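Local coordinates for LamCAT (Aquimarina, PDB 6JH5), which probably hydrolyses the beta-1,3-glucosidic bonds of laminarin, as a marine bacterial laminarinase of glycoside hydrolase family 16, at residues N124-A127 with Q128-T132; H134-D137 with H138-Y142. All blocks are in the same frame, centred on the assembly; numbering follows the deposited sequence.

Contact 1. Residues N124-A127 with Q128-T132; sequences NTEA and QTHGT
Glu126 OE1 collects two direct hydrogen bonds from the start of the strand that follows it. One comes from His130 NE2, 3.0 Å from Glu126 OE1 and almost perfectly straight at 178°. The acceptor lies in the imidazole plane and offers its syn lone pair, although carboxylate and ring are turned 55° against each other. The other comes from Gln128: its NE2 lies 3.0 Å from Glu126 OE1, but reaches it from above the carboxylate plane while staying close to its own amide plane. One oxygen is thus gripped from two directions, which fixes the rotation of the carboxylate and holds the imidazole by its edge.

A water adds a third bond, donating to Glu126 OE1 at 2.7 Å and to Gln128 O at 2.9 Å, so it bridges side chain and backbone.

The nonpolar part is slight: Glu126 CB lies 4.1 Å from Gln128 CG. Glu126 has CG beside the backbone N (chi1 -67°) and an extended chain beyond, which carries the carboxylate forward to the ends of the Gln128 and His130 side chains. Replacing Glu126 with alanine would probably leave His130 NE2 and Gln128 NE2 without their shared acceptor and the imidazole freer to turn.

Beyond the pair, Trp209 meets the His130 ring edge-to-face, and both Gln128 and His130 touch Ser148 on the neighbouring strand 142-150. This is a histidine-carboxylate pair that ties an incoming loop to the first residues of strand 128-136 in the beta-sandwich (jelly-roll) fold of family 16.

Contact 2. Residues H134-D137 with H138-Y142; sequences HWQD and HNNTY
His134 and Tyr142 lie side by side across a tight beta hairpin that joins strand 128-136 to strand 142-150. Their rings are nearly coplanar, planes 7° apart and centroids 5.8 Å apart, so they meet rim to rim and neither covers the other's face. Tyr142 OH sits 2.6 Å from His134 ND1, a short hydrogen bond with an angle of 148° in which either group could be the donor. Tyr142 CE1 also lies at the imidazole edge, in its plane, 3.7 Å from His134 ND1. Trp111 touches both side chains, its ring meeting that of Tyr142 obliquely, and Asn144 ND2 gives the phenol a second partner. This pair sits at the open, strand side of the hairpin; His138 lies in its turn, and one face of its ring carries its neighbour Asn139 ND2, offset toward the rim.

Gln136 and Tyr142 are a non-hydrogen-bonded antiparallel pair; then Asp137 to Asn140 make a type I turn and Asn140, with positive phi, forms the G1 bulge. The pattern of bonds is the classic one: Asp137 N donates to Thr141 O at 2.9 Å, while Asp137 O receives Asn140 N at 3.1 Å.

Asp137 braces this loop from within. With its CG between the backbone N and the carbonyl carbon (chi1 73°), the carboxylate swings in over the turn. Asn139 N lies 2.9 Å from Asp137 OD1, closing an Asx turn, and Thr141 N bonds to the same oxygen, the two amides arriving from opposite faces of the carboxylate plane. The other oxygen, Asp137 OD2, accepts at 2.7 Å from a water that also accepts a hydrogen bond from Asn139 ND2 and is hydrogen-bonded to Thr141 OG1.

How the contacts relate
Contact 1 and contact 2 follow each other along the chain at the two ends of strand 128-136, with their centres about 24 Å apart and no touch between their segments. Contact 1 lies where the loop after strand 120-121 enters the strand; contact 2 is the hairpin that turns it back into strand 142-150. On its other side the strand pairs with strand 116-118, part of the EIDIME sequence characteristic of family 16. The two contacts hold, by local polar bonds, the entry and the exit of a strand that lies beside this signature. Contact 2 is the more peripheral, about 21 Å from the chain centre against 12 Å for contact 1.

Contact 1. Residues N124-A127 with Q128-T132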
# COMPACT_ATOMS: atom_id res chain seq x y z
N ASN A 124 -11.74 -2.60 -7.54
CA ASN A 124 -12.79 -2.54 -8.57
C ASN A 124 -13.19 -1.08 -8.85
O ASN A 124 -12.33 -0.30 -9.08
CB ASN A 124 -13.93 -3.45 -8.14
CG ASN A 124 -13.51 -4.91 -8.09
OD1 ASN A 124 -12.70 -5.34 -8.87
ND2 ASN A 124 -14.06 -5.63 -7.14
N THR A 125 -14.48 -0.79 -8.84
CA THR A 125 -14.96 0.58 -9.13
C THR A 125 -15.62 1.18 -7.88
O THR A 125 -16.44 2.04 -8.02
CB THR A 125 -15.91 0.58 -10.33
OG1 THR A 125 -17.04 -0.25 -10.07
CG2 THR A 125 -15.24 0.10 -11.59
N GLU A 126 -15.20 0.73 -6.72
CA GLU A 126 -15.89 1.20 -5.49
C GLU A 126 -15.71 2.70 -5.33
O GLU A 126 -14.67 3.20 -5.61
CB GLU A 126 -15.34 0.51 -4.25
CG GLU A 126 -15.64 -0.96 -4.21
CD GLU A 126 -15.32 -1.60 -2.87
OE1 GLU A 126 -14.70 -0.94 -2.04
OE2 GLU A 126 -15.68 -2.75 -2.71
N ALA A 127 -16.73 3.34 -4.78
CA ALA A 127 -16.68 4.80 -4.56
C ALA A 127 -16.20 5.05 -3.12
O ALA A 127 -16.76 5.86 -2.45
CB ALA A 127 -18.03 5.43 -4.81
N GLN A 128 -15.22 4.29 -2.69
CA GLN A 128 -14.66 4.44 -1.34
C GLN A 128 -13.28 3.80 -1.31
O GLN A 128 -12.95 3.05 -2.19
CB GLN A 128 -15.50 3.71 -0.31
CG GLN A 128 -15.52 2.22 -0.58
CD GLN A 128 -16.46 1.44 0.30
OE1 GLN A 128 -16.96 1.95 1.27
NE2 GLN A 128 -16.67 0.19 -0.05
N THR A 129 -12.53 4.12 -0.27
CA THR A 129 -11.19 3.52 -0.05
C THR A 129 -11.14 2.98 1.37
O THR A 129 -11.93 3.38 2.16
CB THR A 129 -10.04 4.48 -0.36
OG1 THR A 129 -10.08 5.56 0.55
CG2 THR A 129 -10.04 4.99 -1.78
N HIS A 130 -10.19 2.10 1.63
CA HIS A 130 -10.12 1.38 2.92
C HIS A 130 -8.77 1.56 3.60
O HIS A 130 -7.79 1.72 2.93
CB HIS A 130 -10.34 -0.11 2.66
CG HIS A 130 -11.60 -0.43 1.94
ND1 HIS A 130 -12.73 -0.81 2.59
CD2 HIS A 130 -11.91 -0.43 0.63
CE1 HIS A 130 -13.68 -1.00 1.71
NE2 HIS A 130 -13.20 -0.78 0.52
N GLY A 131 -8.81 1.55 4.92
CA GLY A 131 -7.63 1.63 5.80
C GLY A 131 -7.71 0.49 6.77
O GLY A 131 -8.74 0.29 7.32
N THR A 132 -6.65 -0.31 6.85
CA THR A 132 -6.74 -1.55 7.66
C THR A 132 -5.42 -1.90 8.37
O THR A 132 -4.40 -1.53 7.88
CB THR A 132 -7.02 -2.71 6.70
OG1 THR A 132 -8.11 -2.35 5.86
CG2 THR A 132 -7.35 -4.04 7.34
O HOH W 1 -12.34 0.27 -2.53

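Contact 2. Residues H134-D137 with H138-Y142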
# COMPACT_ATOMS: atom_id res chain seq x y z
N HIS A 134 -3.52 -5.48 9.86
CA HIS A 134 -3.50 -6.96 9.96
C HIS A 134 -2.36 -7.34 10.90
O HIS A 134 -1.34 -6.74 10.81
CB HIS A 134 -3.27 -7.66 8.63
CG HIS A 134 -4.14 -7.22 7.51
ND1 HIS A 134 -5.18 -7.98 7.06
CD2 HIS A 134 -4.09 -6.13 6.72
CE1 HIS A 134 -5.75 -7.35 6.06
NE2 HIS A 134 -5.11 -6.22 5.84
N TRP A 135 -2.60 -8.35 11.72
CA TRP A 135 -1.57 -8.80 12.68
C TRP A 135 -1.93 -10.19 13.21
O TRP A 135 -2.91 -10.75 12.79
CB TRP A 135 -1.36 -7.77 13.80
CG TRP A 135 -2.44 -7.67 14.84
CD1 TRP A 135 -2.38 -8.12 16.12
CD2 TRP A 135 -3.71 -7.01 14.72
NE1 TRP A 135 -3.52 -7.82 16.79
CE2 TRP A 135 -4.35 -7.14 15.96
CE3 TRP A 135 -4.36 -6.34 13.68
CZ2 TRP A 135 -5.62 -6.62 16.19
CZ3 TRP A 135 -5.62 -5.86 13.90
CH2 TRP A 135 -6.24 -5.99 15.14
N GLN A 136 -1.07 -10.71 14.06
CA GLN A 136 -1.36 -11.99 14.73
C GLN A 136 -1.50 -11.62 16.20
O GLN A 136 -0.58 -11.10 16.74
CB GLN A 136 -0.23 -12.97 14.52
CG GLN A 136 -0.57 -14.39 14.92
CD GLN A 136 0.63 -15.25 14.62
OE1 GLN A 136 1.51 -15.41 15.46
NE2 GLN A 136 0.70 -15.74 13.40
N ASP A 137 -2.64 -11.92 16.77
CA ASP A 137 -2.94 -11.45 18.14
C ASP A 137 -2.30 -12.36 19.17
O ASP A 137 -1.61 -13.28 18.81
CB ASP A 137 -4.43 -11.19 18.34
CG ASP A 137 -5.31 -12.42 18.45
OD1 ASP A 137 -4.78 -13.50 18.53
OD2 ASP A 137 -6.51 -12.26 18.45
N HIS A 138 -2.63 -12.09 20.43
CA HIS A 138 -2.05 -12.78 21.61
C HIS A 138 -2.59 -14.20 21.73
O HIS A 138 -2.07 -14.94 22.55
CB HIS A 138 -2.22 -11.93 22.87
CG HIS A 138 -3.63 -11.54 23.12
ND1 HIS A 138 -4.35 -10.79 22.25
CD2 HIS A 138 -4.48 -11.86 24.11
CE1 HIS A 138 -5.56 -10.62 22.70
NE2 HIS A 138 -5.67 -11.27 23.83
N ASN A 139 -3.60 -14.54 20.95
CA ASN A 139 -4.16 -15.91 20.97
C ASN A 139 -3.68 -16.68 19.75
O ASN A 139 -4.32 -17.64 19.44
CB ASN A 139 -5.68 -15.92 21.00
CG ASN A 139 -6.23 -15.29 22.25
OD1 ASN A 139 -5.71 -15.51 23.32
ND2 ASN A 139 -7.26 -14.49 22.10
N ASN A 140 -2.65 -16.18 19.08
CA ASN A 140 -2.12 -16.83 17.86
C ASN A 140 -3.18 -16.87 16.77
O ASN A 140 -3.28 -17.85 16.06
CB ASN A 140 -1.63 -18.25 18.14
CG ASN A 140 -0.82 -18.77 16.98
OD1 ASN A 140 -0.06 -18.02 16.40
ND2 ASN A 140 -0.99 -20.02 16.63
N THR A 141 -3.98 -15.82 16.65
CA THR A 141 -4.98 -15.86 15.58
C THR A 141 -4.80 -14.63 14.70
O THR A 141 -4.41 -13.62 15.19
CB THR A 141 -6.43 -16.03 16.07
OG1 THR A 141 -6.94 -14.83 16.62
CG2 THR A 141 -6.58 -17.13 17.09
N TYR A 142 -5.06 -14.83 13.43
CA TYR A 142 -4.97 -13.72 12.46
C TYR A 142 -6.07 -12.72 12.81
O TYR A 142 -7.20 -13.08 13.01
CB TYR A 142 -5.11 -14.28 11.05
CG TYR A 142 -5.39 -13.22 10.02
CD1 TYR A 142 -4.55 -12.15 9.85
CD2 TYR A 142 -6.52 -13.29 9.24
CE1 TYR A 142 -4.82 -11.17 8.91
CE2 TYR A 142 -6.80 -12.32 8.30
CZ TYR A 142 -5.95 -11.26 8.12
OH TYR A 142 -6.25 -10.31 7.19
O HOH W 2 -8.30 -14.03 19.31